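Side-chain contacts in coronin (Toxoplasma gondii, PDB 4OZU), which probably binds actin filaments and contributes to parasite invasion and egress, the part described here being its WD40 beta-propeller domain: residues C37-N42 and I46-D51; L61-I66 and R334-E339; Q83-S88 and D93-A98; V104-L109 and G144-G149; G153-W158 and D185-T190. One frame throughout, in Å; residues are numbered along the deposited sequence.

In the fold
The seven sheets of the chain are the blades of a WD40 propeller; two of the contacts (1 and 3) hold a blade together and three (2, 4 and 5) join neighbouring blades. Contacts 1 and 3 are hairpins within blades. Contact 2 joins the blade of contact 1 to the one that closes the ring; the centres of contacts 1 and 2 lie about 9 Å apart, and Ile-46 packs on both Leu-63 and Leu-336. Contacts 1 and 3 meet face to face through Ala-40 and Phe-87. Contact 4 begins on the strand next to contact 3 (centres about 6 Å apart), and contact 5 continues to the following blade, about 29 Å between centres from contact 2. An acetate, probably from crystallisation, lies about 6 Å from the Ser-88 side chain.

Contact 1 (C37-N42 and I46-D51); sequences CGLAAN and IAAPWD
Ala-40 and Ala-47 face each other as an antiparallel hydrogen-bonded pair, joined by two reciprocal backbone hydrogen bonds. Ala-47 N bonds to Ala-40 O at 2.7 Å, and Ala-40 N reaches Ala-47 O at 3.1 Å. Their methyls stand on one face, CB to CB 4.2 Å, and their small size lets the next sheet come close. Beside them Ala-41 and Ile-46 form a non-hydrogen-bonded pair on the other face, where Ala-41 CB lies 4.4 Å from Ile-46 CG1. Leu-39 packs on the neighbouring residue of the partner strand: with CG beside the backbone N (chi1 -47°) and chi2 extended, its CD2 comes within 3.7 Å of Ala-48 CB. At the end of the pairing Gly-38 O meets Pro-49 CD at 3.2 Å. Gly-38 has phi 114°, where a CB would press on the preceding carbonyl oxygen, so glycine suits this bend. Asn-42 OD1 accepts from the backbone N of Glu-44 and Tyr-45, shaping the hairpin turn. Outward, Ala-40 and Ala-47 rest on Phe-87 of strand 82-87, while Ala-41 and Ile-46 pack on Leu-336 of strand 331-339.

Contact 2 (L61-I66 and R334-E339); sequences LRLADI and RMLKQE
Leu-63 meets Arg-334 and Leu-336 in a side-chain contact between two neighbouring blades of the beta-propeller, without any hydrogen bond across it. Strand 331-339 belongs to the blade that closes the ring: strand 16-25, from near the start of the chain, joins its sheet beside strand 343-350, the "Velcro" closure of propellers. Segment 61-66 leaves the adjoining blade through a type I turn from Arg-62 to Asp-65, with Leu-63 in the second position and its side chain directed at the closing blade. Leucine suits that place by its reach and its apolar end, for a single methyl, CD1, meets both partners. Its CG lies opposite the backbone N (chi1 -175°), which carries CD1 to within 4.3 Å of Leu-336 CD1 and 4.1 Å of Arg-334 NH1, approaching the guanidinium obliquely. Arg-334 comes from the opposite direction, its chain extended as far as CD and then bent at chi3 (-48°). The charge is answered elsewhere, by a salt bridge from Arg-334 NE to Glu-331, and the arginine also touches Trp-20, so Leu-63 meets a guanidinium already held in place. Ile-46 lies against Leu-63. The turn has its own tie: Arg-62 NH1 forms a salt bridge with Asp-65 OD2 at 3.0 Å, with the oxygen in the guanidinium plane but the nitrogen well above the plane of the carboxylate.

Contact 3 (Q83-S88 and D93-A98); sequences QDTNFS and DILATA
Gln-83 to Phe-87 runs antiparallel to Ile-94 to Ala-98, the axes 4.7 Å apart at 167°, and the ladder begins in a classic beta bulge: Gln-83 and Asp-84 both face Ala-98, whose O accepts from Gln-83 N at 2.9 Å and weakly from Asp-84 N. At the other end Ser-88 N bonds to Ile-94 O at 2.9 Å. On one face Phe-87 and Leu-95 lie side by side, Phe-87 CD1 3.8 Å from Leu-95 CB. Leu-95 CG sits between its backbone N and carbonyl carbon (chi1 64°), and its CD1 reaches Thr-85 CG2 at 4.0 Å. Thr-85 and Thr-97 run alongside each other, and Leu-58 of the preceding blade touches both and Leu-95. The other face is slimmer, with Asp-84 CB 4.1 Å from Ala-98 CB; short side chains suit the close approach of strand 133-138, where Asp-84 OD2 accepts from Ala-136 N. Ser-88 OG bonds to the N of Phe-90 and Tyr-91 in the connecting turn. Thr-97 OG1 bonds to both His-78 NE2 and Trp-107 NE1, the threonine-centred link of the hydrogen-bond network that typifies WD40 blades.

Contact 4 (V104-L109 and G144-G149); sequences VRIWQL and GILASG
Val-104 and Ile-106 meet Leu-146 and Ser-148 without a flat group among them; the rings stand around the contact. Trp-138 of strand 133-138 touches both Ile-106 and Leu-146, so an indole borders the aliphatic cluster. Trp-107 takes the other side of its strand, where its ring meets that of His-78 with the planes at about 60°. The two segments belong to different blades: strands 104-108 and 145-149 pass with their axes 10.0 Å apart at 146°, too far for backbone pairing, and the side chains bridge the gap. Leu-146 divides its fork between two partners, CD2 lying 4.3 Å from Val-104 CG1 and CD1 4.3 Å from Ile-106 CD1. Val-104 uses both branches as well. With CG1 opposite the backbone N (chi1 178°), that methyl serves the leucine, while CG2 lies 3.9 Å from Ser-148 CB. A beta-branched valine thus fills the width between a large neighbour and a small one. Serine fits its place through its slim CB, since Ala-156 and Trp-158 of the next strand touch it too; its OG lies 4.2 Å from Val-104 CG2, a van der Waals approach. Val-133 rests on both Val-104 and Ser-148, continuing the cluster along the sheet. With no hydrogen bond or salt bridge across it, the contact holds the two blades by the burial of methyl groups and by shape, and its grip depends little on exact bond directions.

Contact 5 (G153-W158 and D185-T190); sequences GTVAFW and DLLACT
Leu-187 and Val-155 are brought end to end by their first torsions: Leu-187 CG lies opposite its backbone N (chi1 -173°), and Val-155 CG1 does likewise. The two side chains meet tip to tip, Leu-187 CD2 pressing within 3.6 Å of Val-155 CG1. The second torsion of Leu-187 stands at 102°, away from a staggered value, and with it the same CD2 methyl also approaches Phe-157. That ring crosses the leucine obliquely, its CZ 3.9 Å from Leu-187 CD2 and 4.1 Å from Leu-187 CB. One methyl therefore sits between an aliphatic branch and an aromatic ring, and a leucine, branched at its far end, is well shaped to meet both. The other branch of Val-155 turns to a smaller partner: CG2 lies 4.3 Å from Cys-189 SG, where a compact, weakly polar thiol fits a buried apolar setting. No hydrogen bond spans the two segments, whose strand axes are 10.0 Å apart at 156°. Neighbours enlarge the cluster: Leu-175 of strand 175-180 touches Val-155 and Cys-189, Trp-180 touches Leu-187, and Pro-201 touches Phe-157. Ala-147 packs on both Phe-157 and Leu-187, tying this cluster to the strand beside it. Segment 153-158 pairs its backbone within its own sheet, Ala-156 with Ser-148 and Trp-158 with Leu-146. Twisted antiparallel sheets pressed face to face by alternating apolar side chains are the hallmark of packing between successive blades of a WD40 beta-propeller.

Contact 1 (C37-N42 and I46-D51)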
# COMPACT_ATOMS: atom_id res chain seq x y z
N CYS A 37 -1.17 1.22 -6.94
CA CYS A 37 -2.62 1.29 -6.72
C CYS A 37 -3.19 2.65 -7.18
O CYS A 37 -4.33 2.72 -7.61
CB CYS A 37 -2.96 1.01 -5.25
SG CYS A 37 -2.10 2.01 -4.03
N GLY A 38 -2.38 3.70 -7.10
CA GLY A 38 -2.72 4.97 -7.73
C GLY A 38 -2.97 6.12 -6.77
O GLY A 38 -2.65 7.27 -7.07
N LEU A 39 -3.56 5.81 -5.62
CA LEU A 39 -3.86 6.82 -4.62
C LEU A 39 -3.08 6.54 -3.35
O LEU A 39 -2.43 5.50 -3.21
CB LEU A 39 -5.36 6.86 -4.30
CG LEU A 39 -6.33 6.87 -5.48
CD1 LEU A 39 -7.77 6.77 -4.98
CD2 LEU A 39 -6.14 8.11 -6.32
N ALA A 40 -3.14 7.49 -2.42
CA ALA A 40 -2.57 7.32 -1.10
C ALA A 40 -3.40 8.09 -0.09
O ALA A 40 -4.05 9.08 -0.43
CB ALA A 40 -1.13 7.78 -1.07
N ALA A 41 -3.40 7.62 1.15
CA ALA A 41 -4.10 8.32 2.22
C ALA A 41 -3.42 8.04 3.55
O ALA A 41 -2.85 6.96 3.75
CB ALA A 41 -5.57 7.90 2.27
N ASN A 42 -3.44 9.02 4.44
CA ASN A 42 -3.07 8.78 5.83
C ASN A 42 -4.28 9.14 6.69
O ASN A 42 -5.41 9.09 6.21
CB ASN A 42 -1.79 9.53 6.22
CG ASN A 42 -1.92 11.05 6.17
OD1 ASN A 42 -3.00 11.61 5.94
ND2 ASN A 42 -0.81 11.73 6.41
N ILE A 46 -5.77 12.74 1.62
CA ILE A 46 -5.81 11.86 0.46
C ILE A 46 -4.90 12.46 -0.60
O ILE A 46 -4.98 13.66 -0.86
CB ILE A 46 -7.24 11.71 -0.11
CG1 ILE A 46 -8.20 11.15 0.95
CG2 ILE A 46 -7.24 10.83 -1.35
CD1 ILE A 46 -9.66 11.33 0.58
N ALA A 47 -4.05 11.64 -1.22
CA ALA A 47 -3.26 12.09 -2.36
C ALA A 47 -3.80 11.44 -3.62
O ALA A 47 -3.99 10.22 -3.66
CB ALA A 47 -1.79 11.75 -2.17
N ALA A 48 -4.04 12.24 -4.65
CA ALA A 48 -4.51 11.72 -5.93
C ALA A 48 -3.86 12.47 -7.10
O ALA A 48 -4.01 13.69 -7.20
CB ALA A 48 -6.03 11.81 -6.02
N PRO A 49 -3.10 11.76 -7.95
CA PRO A 49 -2.54 12.41 -9.14
C PRO A 49 -3.60 13.15 -9.95
O PRO A 49 -4.68 12.61 -10.21
CB PRO A 49 -1.95 11.23 -9.93
CG PRO A 49 -1.58 10.25 -8.88
CD PRO A 49 -2.62 10.37 -7.81
N TRP A 50 -3.28 14.39 -10.32
CA TRP A 50 -4.24 15.29 -10.94
C TRP A 50 -4.15 15.20 -12.46
O TRP A 50 -3.12 14.81 -13.00
CB TRP A 50 -3.98 16.73 -10.48
CG TRP A 50 -5.21 17.57 -10.39
CD1 TRP A 50 -5.52 18.66 -11.15
CD2 TRP A 50 -6.31 17.39 -9.49
NE1 TRP A 50 -6.74 19.18 -10.77
CE2 TRP A 50 -7.25 18.41 -9.76
CE3 TRP A 50 -6.59 16.47 -8.47
CZ2 TRP A 50 -8.44 18.53 -9.05
CZ3 TRP A 50 -7.78 16.59 -7.78
CH2 TRP A 50 -8.69 17.61 -8.07
N ASP A 51 -5.25 15.53 -13.13
CA ASP A 51 -5.30 15.50 -14.59
C ASP A 51 -4.79 16.82 -15.16
O ASP A 51 -5.56 17.74 -15.40
CB ASP A 51 -6.73 15.24 -15.05
CG ASP A 51 -6.86 15.21 -16.56
OD1 ASP A 51 -5.85 14.93 -17.24
OD2 ASP A 51 -7.98 15.46 -17.06

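Contact 2 (L61-I66 and R334-E339)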
# COMPACT_ATOMS: atom_id res chain seq x y z
N LEU A 61 -6.26 16.27 -0.73
CA LEU A 61 -7.57 16.51 -0.14
C LEU A 61 -7.54 16.15 1.33
O LEU A 61 -6.76 15.29 1.74
CB LEU A 61 -8.65 15.66 -0.83
CG LEU A 61 -9.04 15.95 -2.28
CD1 LEU A 61 -7.92 15.62 -3.25
CD2 LEU A 61 -10.29 15.16 -2.62
N ARG A 62 -8.38 16.79 2.13
CA ARG A 62 -8.57 16.35 3.50
C ARG A 62 -9.61 15.24 3.52
O ARG A 62 -10.69 15.37 2.95
CB ARG A 62 -9.00 17.51 4.40
CG ARG A 62 -7.90 18.55 4.59
CD ARG A 62 -8.20 19.52 5.72
NE ARG A 62 -8.28 18.84 7.01
CZ ARG A 62 -9.41 18.57 7.67
NH1 ARG A 62 -10.59 18.94 7.18
NH2 ARG A 62 -9.36 17.94 8.83
N LEU A 63 -9.26 14.13 4.18
CA LEU A 63 -10.13 12.97 4.30
C LEU A 63 -11.51 13.35 4.84
O LEU A 63 -12.53 12.83 4.39
CB LEU A 63 -9.47 11.92 5.20
CG LEU A 63 -10.14 10.57 5.38
CD1 LEU A 63 -10.21 9.82 4.07
CD2 LEU A 63 -9.38 9.75 6.41
N ALA A 64 -11.54 14.28 5.78
CA ALA A 64 -12.78 14.67 6.45
C ALA A 64 -13.68 15.54 5.57
O ALA A 64 -14.90 15.58 5.77
CB ALA A 64 -12.45 15.39 7.74
N ASP A 65 -13.09 16.24 4.61
CA ASP A 65 -13.84 17.21 3.81
C ASP A 65 -14.44 16.57 2.58
O ASP A 65 -14.07 16.88 1.44
CB ASP A 65 -12.93 18.38 3.42
CG ASP A 65 -12.51 19.23 4.61
OD1 ASP A 65 -13.23 19.21 5.64
OD2 ASP A 65 -11.48 19.92 4.52
N ILE A 66 -15.39 15.66 2.81
CA ILE A 66 -16.05 14.95 1.73
C ILE A 66 -17.10 15.86 1.10
O ILE A 66 -17.60 16.79 1.74
CB ILE A 66 -16.68 13.64 2.23
CG1 ILE A 66 -17.08 12.75 1.04
CG2 ILE A 66 -17.87 13.92 3.14
CD1 ILE A 66 -17.12 11.26 1.38
N ARG A 334 -11.29 0.73 4.88
CA ARG A 334 -11.99 1.59 3.92
C ARG A 334 -11.16 1.79 2.67
O ARG A 334 -9.99 2.19 2.73
CB ARG A 334 -12.34 2.94 4.54
CG ARG A 334 -13.32 3.75 3.70
CD ARG A 334 -13.46 5.19 4.21
NE ARG A 334 -13.66 5.27 5.65
CZ ARG A 334 -13.44 6.36 6.38
NH1 ARG A 334 -13.04 7.49 5.80
NH2 ARG A 334 -13.64 6.33 7.69
N MET A 335 -11.77 1.49 1.53
CA MET A 335 -11.16 1.75 0.24
C MET A 335 -11.64 3.09 -0.30
O MET A 335 -12.81 3.43 -0.16
CB MET A 335 -11.51 0.63 -0.75
CG MET A 335 -10.95 0.83 -2.15
SD MET A 335 -11.68 -0.33 -3.32
CE MET A 335 -11.09 -1.89 -2.67
N LEU A 336 -10.73 3.84 -0.89
CA LEU A 336 -11.08 5.01 -1.68
C LEU A 336 -10.91 4.59 -3.13
O LEU A 336 -9.80 4.29 -3.57
CB LEU A 336 -10.20 6.21 -1.33
CG LEU A 336 -10.27 6.62 0.14
CD1 LEU A 336 -9.24 7.68 0.48
CD2 LEU A 336 -11.68 7.12 0.47
N LYS A 337 -12.03 4.55 -3.84
CA LYS A 337 -12.08 4.05 -5.21
C LYS A 337 -12.26 5.19 -6.21
O LYS A 337 -13.29 5.85 -6.18
CB LYS A 337 -13.25 3.05 -5.33
CG LYS A 337 -13.49 2.51 -6.73
CD LYS A 337 -14.87 1.87 -6.82
CE LYS A 337 -15.23 1.51 -8.25
NZ LYS A 337 -16.71 1.45 -8.43
N GLN A 338 -11.29 5.43 -7.08
CA GLN A 338 -11.49 6.42 -8.15
C GLN A 338 -12.42 5.86 -9.21
O GLN A 338 -12.18 4.77 -9.75
CB GLN A 338 -10.17 6.84 -8.79
CG GLN A 338 -10.32 7.83 -9.95
CD GLN A 338 -8.98 8.31 -10.48
OE1 GLN A 338 -7.98 8.30 -9.75
NE2 GLN A 338 -8.95 8.72 -11.74
N GLU A 339 -13.48 6.60 -9.49
CA GLU A 339 -14.40 6.28 -10.57
C GLU A 339 -14.25 7.33 -11.66
O GLU A 339 -14.39 8.52 -11.40
CB GLU A 339 -15.84 6.22 -10.05
CG GLU A 339 -16.04 5.13 -9.01
CD GLU A 339 -17.48 4.97 -8.58
OE1 GLU A 339 -18.23 5.96 -8.65
OE2 GLU A 339 -17.86 3.85 -8.18

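Contact 3 (Q83-S88 and D93-A98)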
# COMPACT_ATOMS: atom_id res chain seq x y z
N GLN A 83 4.24 7.98 -10.63
CA GLN A 83 4.08 6.53 -10.71
C GLN A 83 3.65 5.89 -9.40
O GLN A 83 3.02 4.83 -9.40
CB GLN A 83 5.38 5.88 -11.17
CG GLN A 83 5.75 6.25 -12.60
CD GLN A 83 4.72 5.78 -13.61
OE1 GLN A 83 4.17 6.58 -14.37
NE2 GLN A 83 4.46 4.48 -13.63
N ASP A 84 4.00 6.51 -8.28
CA ASP A 84 3.63 5.99 -6.98
C ASP A 84 3.67 7.11 -5.95
O ASP A 84 4.43 8.06 -6.07
CB ASP A 84 4.56 4.84 -6.55
CG ASP A 84 4.00 4.04 -5.37
OD1 ASP A 84 2.76 4.05 -5.17
OD2 ASP A 84 4.80 3.38 -4.66
N THR A 85 2.84 6.97 -4.93
CA THR A 85 2.74 7.95 -3.86
C THR A 85 2.53 7.18 -2.56
O THR A 85 1.76 6.23 -2.54
CB THR A 85 1.57 8.95 -4.06
OG1 THR A 85 1.69 9.60 -5.33
CG2 THR A 85 1.57 9.99 -2.96
N ASN A 86 3.19 7.60 -1.49
CA ASN A 86 2.95 7.00 -0.18
C ASN A 86 3.22 7.99 0.94
O ASN A 86 4.28 8.62 0.99
CB ASN A 86 3.79 5.74 0.02
CG ASN A 86 3.07 4.47 -0.41
OD1 ASN A 86 1.96 4.18 0.04
ND2 ASN A 86 3.69 3.72 -1.31
N PHE A 87 2.26 8.13 1.85
CA PHE A 87 2.47 8.90 3.06
C PHE A 87 3.40 8.17 4.02
O PHE A 87 3.46 6.94 4.04
CB PHE A 87 1.14 9.17 3.76
CG PHE A 87 0.29 10.18 3.05
CD1 PHE A 87 0.45 11.53 3.30
CD2 PHE A 87 -0.67 9.79 2.13
CE1 PHE A 87 -0.33 12.47 2.66
CE2 PHE A 87 -1.45 10.73 1.48
CZ PHE A 87 -1.28 12.07 1.75
N SER A 88 4.13 8.94 4.82
CA SER A 88 4.93 8.38 5.89
C SER A 88 4.04 7.62 6.88
O SER A 88 2.92 8.04 7.13
CB SER A 88 5.69 9.46 6.64
OG SER A 88 6.21 8.95 7.86
N ASP A 93 2.54 15.00 7.89
CA ASP A 93 2.78 16.01 6.86
C ASP A 93 3.79 15.56 5.81
O ASP A 93 4.11 16.32 4.90
CB ASP A 93 3.25 17.32 7.51
CG ASP A 93 4.44 17.13 8.43
OD1 ASP A 93 4.74 15.98 8.83
OD2 ASP A 93 5.08 18.15 8.78
N ILE A 94 4.29 14.33 5.94
CA ILE A 94 5.36 13.84 5.08
C ILE A 94 4.86 12.76 4.12
O ILE A 94 4.18 11.81 4.51
CB ILE A 94 6.52 13.27 5.92
CG1 ILE A 94 7.13 14.36 6.80
CG2 ILE A 94 7.59 12.64 5.02
CD1 ILE A 94 7.75 15.52 6.04
N LEU A 95 5.22 12.91 2.85
CA LEU A 95 4.93 11.87 1.88
C LEU A 95 6.02 11.82 0.83
O LEU A 95 6.84 12.74 0.72
CB LEU A 95 3.57 12.12 1.22
CG LEU A 95 3.42 13.38 0.38
CD1 LEU A 95 2.33 13.18 -0.65
CD2 LEU A 95 3.09 14.61 1.24
N ALA A 96 6.01 10.74 0.07
CA ALA A 96 6.96 10.54 -1.01
C ALA A 96 6.27 10.23 -2.33
O ALA A 96 5.27 9.52 -2.36
CB ALA A 96 7.92 9.42 -0.65
N THR A 97 6.82 10.75 -3.41
CA THR A 97 6.37 10.39 -4.74
C THR A 97 7.53 9.82 -5.55
O THR A 97 8.67 10.25 -5.41
CB THR A 97 5.80 11.59 -5.51
OG1 THR A 97 6.81 12.60 -5.66
CG2 THR A 97 4.59 12.18 -4.80
N ALA A 98 7.20 8.83 -6.37
CA ALA A 98 8.10 8.31 -7.38
C ALA A 98 7.65 8.85 -8.73
O ALA A 98 6.46 8.88 -9.01
CB ALA A 98 8.10 6.80 -7.39

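Contact 4 (V104-L109 and G144-G149)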
# COMPACT_ATOMS: atom_id res chain seq x y z
N VAL A 104 12.87 10.46 -6.89
CA VAL A 104 11.98 10.29 -5.75
C VAL A 104 12.03 11.58 -4.93
O VAL A 104 13.11 12.06 -4.59
CB VAL A 104 12.37 9.08 -4.87
CG1 VAL A 104 11.44 8.96 -3.67
CG2 VAL A 104 12.33 7.80 -5.68
N ARG A 105 10.86 12.13 -4.65
CA ARG A 105 10.75 13.41 -3.94
C ARG A 105 10.05 13.21 -2.61
O ARG A 105 9.02 12.55 -2.53
CB ARG A 105 9.97 14.42 -4.80
CG ARG A 105 10.71 14.83 -6.06
CD ARG A 105 9.85 15.69 -6.97
NE ARG A 105 10.60 16.19 -8.12
CZ ARG A 105 10.79 15.52 -9.26
NH1 ARG A 105 10.28 14.30 -9.41
NH2 ARG A 105 11.48 16.06 -10.25
N ILE A 106 10.63 13.78 -1.55
CA ILE A 106 10.02 13.77 -0.23
C ILE A 106 9.40 15.14 0.00
O ILE A 106 10.06 16.17 -0.18
CB ILE A 106 11.04 13.46 0.90
CG1 ILE A 106 11.91 12.25 0.54
CG2 ILE A 106 10.31 13.22 2.21
CD1 ILE A 106 11.14 11.00 0.20
N TRP A 107 8.14 15.15 0.39
CA TRP A 107 7.37 16.38 0.54
C TRP A 107 6.96 16.61 1.99
O TRP A 107 6.69 15.65 2.71
CB TRP A 107 6.12 16.32 -0.32
CG TRP A 107 6.39 16.13 -1.77
CD1 TRP A 107 6.32 14.96 -2.47
CD2 TRP A 107 6.77 17.14 -2.71
NE1 TRP A 107 6.62 15.18 -3.79
CE2 TRP A 107 6.91 16.51 -3.96
CE3 TRP A 107 7.01 18.51 -2.62
CZ2 TRP A 107 7.28 17.20 -5.11
CZ3 TRP A 107 7.37 19.20 -3.76
CH2 TRP A 107 7.50 18.54 -4.99
N GLN A 108 6.92 17.87 2.40
CA GLN A 108 6.40 18.25 3.71
C GLN A 108 5.27 19.26 3.56
O GLN A 108 5.50 20.42 3.19
CB GLN A 108 7.50 18.82 4.59
CG GLN A 108 7.05 19.07 6.03
CD GLN A 108 8.20 19.46 6.94
OE1 GLN A 108 9.19 20.03 6.49
NE2 GLN A 108 8.06 19.15 8.22
N LEU A 109 4.05 18.83 3.86
CA LEU A 109 2.88 19.72 3.79
C LEU A 109 2.92 20.77 4.90
O LEU A 109 3.49 20.52 5.97
CB LEU A 109 1.59 18.90 3.90
CG LEU A 109 1.31 17.97 2.71
CD1 LEU A 109 0.32 16.90 3.10
CD2 LEU A 109 0.80 18.76 1.52
N GLY A 144 12.71 7.39 8.43
CA GLY A 144 13.68 7.86 7.47
C GLY A 144 14.17 6.86 6.45
O GLY A 144 14.99 7.20 5.61
N ILE A 145 13.68 5.62 6.53
CA ILE A 145 14.11 4.58 5.60
C ILE A 145 13.04 4.32 4.54
O ILE A 145 11.88 4.08 4.86
CB ILE A 145 14.43 3.25 6.34
CG1 ILE A 145 15.53 3.47 7.39
CG2 ILE A 145 14.83 2.16 5.35
CD1 ILE A 145 16.84 4.01 6.84
N LEU A 146 13.45 4.37 3.28
CA LEU A 146 12.55 4.20 2.16
C LEU A 146 13.17 3.31 1.10
O LEU A 146 14.39 3.35 0.89
CB LEU A 146 12.19 5.58 1.57
CG LEU A 146 11.38 5.64 0.28
CD1 LEU A 146 10.38 6.79 0.35
CD2 LEU A 146 12.28 5.81 -0.92
N ALA A 147 12.35 2.50 0.43
CA ALA A 147 12.80 1.70 -0.71
C ALA A 147 12.13 2.17 -1.99
O ALA A 147 10.94 2.42 -2.01
CB ALA A 147 12.51 0.22 -0.48
N SER A 148 12.91 2.27 -3.07
CA SER A 148 12.35 2.65 -4.36
C SER A 148 12.73 1.63 -5.42
O SER A 148 13.88 1.22 -5.52
CB SER A 148 12.82 4.05 -4.77
OG SER A 148 14.09 4.00 -5.39
N GLY A 149 11.73 1.21 -6.19
CA GLY A 149 11.92 0.24 -7.26
C GLY A 149 11.90 0.92 -8.61
O GLY A 149 11.03 1.75 -8.91

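Contact 5 (G153-W158 and D185-T190)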
# COMPACT_ATOMS: atom_id res chain seq x y z
N GLY A 153 15.13 -2.50 -12.92
CA GLY A 153 15.32 -3.66 -12.06
C GLY A 153 16.03 -3.38 -10.74
O GLY A 153 16.21 -4.29 -9.92
N THR A 154 16.40 -2.12 -10.51
CA THR A 154 17.09 -1.74 -9.28
C THR A 154 16.13 -1.44 -8.15
O THR A 154 15.17 -0.68 -8.31
CB THR A 154 17.97 -0.50 -9.48
OG1 THR A 154 18.85 -0.69 -10.59
CG2 THR A 154 18.81 -0.22 -8.24
N VAL A 155 16.40 -2.03 -6.99
CA VAL A 155 15.76 -1.60 -5.76
C VAL A 155 16.78 -0.77 -4.99
O VAL A 155 17.86 -1.27 -4.66
CB VAL A 155 15.29 -2.77 -4.90
CG1 VAL A 155 14.65 -2.26 -3.63
CG2 VAL A 155 14.32 -3.63 -5.67
N ALA A 156 16.45 0.50 -4.75
CA ALA A 156 17.34 1.42 -4.07
C ALA A 156 16.82 1.73 -2.68
O ALA A 156 15.66 2.08 -2.52
CB ALA A 156 17.49 2.71 -4.87
N PHE A 157 17.69 1.59 -1.68
CA PHE A 157 17.32 1.89 -0.31
C PHE A 157 17.91 3.21 0.14
O PHE A 157 19.11 3.46 -0.03
CB PHE A 157 17.76 0.76 0.61
CG PHE A 157 17.09 -0.54 0.32
CD1 PHE A 157 15.84 -0.83 0.86
CD2 PHE A 157 17.67 -1.47 -0.51
CE1 PHE A 157 15.22 -2.03 0.58
CE2 PHE A 157 17.05 -2.67 -0.79
CZ PHE A 157 15.83 -2.95 -0.24
N TRP A 158 17.06 4.06 0.71
CA TRP A 158 17.41 5.43 1.01
C TRP A 158 17.27 5.75 2.49
O TRP A 158 16.27 5.39 3.10
CB TRP A 158 16.51 6.39 0.23
CG TRP A 158 16.82 6.51 -1.22
CD1 TRP A 158 16.25 5.81 -2.24
CD2 TRP A 158 17.77 7.39 -1.81
NE1 TRP A 158 16.79 6.21 -3.44
CE2 TRP A 158 17.73 7.18 -3.20
CE3 TRP A 158 18.66 8.35 -1.30
CZ2 TRP A 158 18.54 7.88 -4.09
CZ3 TRP A 158 19.46 9.04 -2.18
CH2 TRP A 158 19.39 8.81 -3.55
N ASP A 185 12.63 -5.53 8.35
CA ASP A 185 13.99 -5.98 8.06
C ASP A 185 14.18 -6.39 6.61
O ASP A 185 15.27 -6.22 6.05
CB ASP A 185 14.39 -7.13 9.00
CG ASP A 185 13.48 -8.34 8.88
OD1 ASP A 185 12.34 -8.21 8.40
OD2 ASP A 185 13.94 -9.43 9.31
N LEU A 186 13.13 -6.91 5.99
CA LEU A 186 13.20 -7.45 4.64
C LEU A 186 12.22 -6.77 3.71
O LEU A 186 11.17 -6.28 4.13
CB LEU A 186 12.93 -8.96 4.66
CG LEU A 186 13.90 -9.81 5.48
CD1 LEU A 186 13.46 -11.27 5.52
CD2 LEU A 186 15.32 -9.69 4.93
N LEU A 187 12.60 -6.74 2.43
CA LEU A 187 11.75 -6.25 1.36
C LEU A 187 11.45 -7.42 0.44
O LEU A 187 12.31 -8.30 0.25
CB LEU A 187 12.43 -5.12 0.61
CG LEU A 187 11.58 -4.40 -0.45
CD1 LEU A 187 11.08 -3.08 0.08
CD2 LEU A 187 12.41 -4.22 -1.69
N ALA A 188 10.24 -7.47 -0.08
CA ALA A 188 9.88 -8.43 -1.12
C ALA A 188 9.52 -7.67 -2.37
O ALA A 188 8.90 -6.60 -2.30
CB ALA A 188 8.74 -9.32 -0.68
N CYS A 189 9.93 -8.20 -3.51
CA CYS A 189 9.59 -7.58 -4.78
C CYS A 189 9.33 -8.63 -5.85
O CYS A 189 9.82 -9.75 -5.76
CB CYS A 189 10.70 -6.63 -5.24
SG CYS A 189 12.32 -7.40 -5.44
N THR A 190 8.51 -8.25 -6.83
CA THR A 190 8.28 -9.08 -7.99
C THR A 190 8.93 -8.44 -9.20
O THR A 190 9.00 -7.21 -9.30
CB THR A 190 6.78 -9.28 -8.26
OG1 THR A 190 6.13 -8.01 -8.30
CG2 THR A 190 6.15 -10.14 -7.16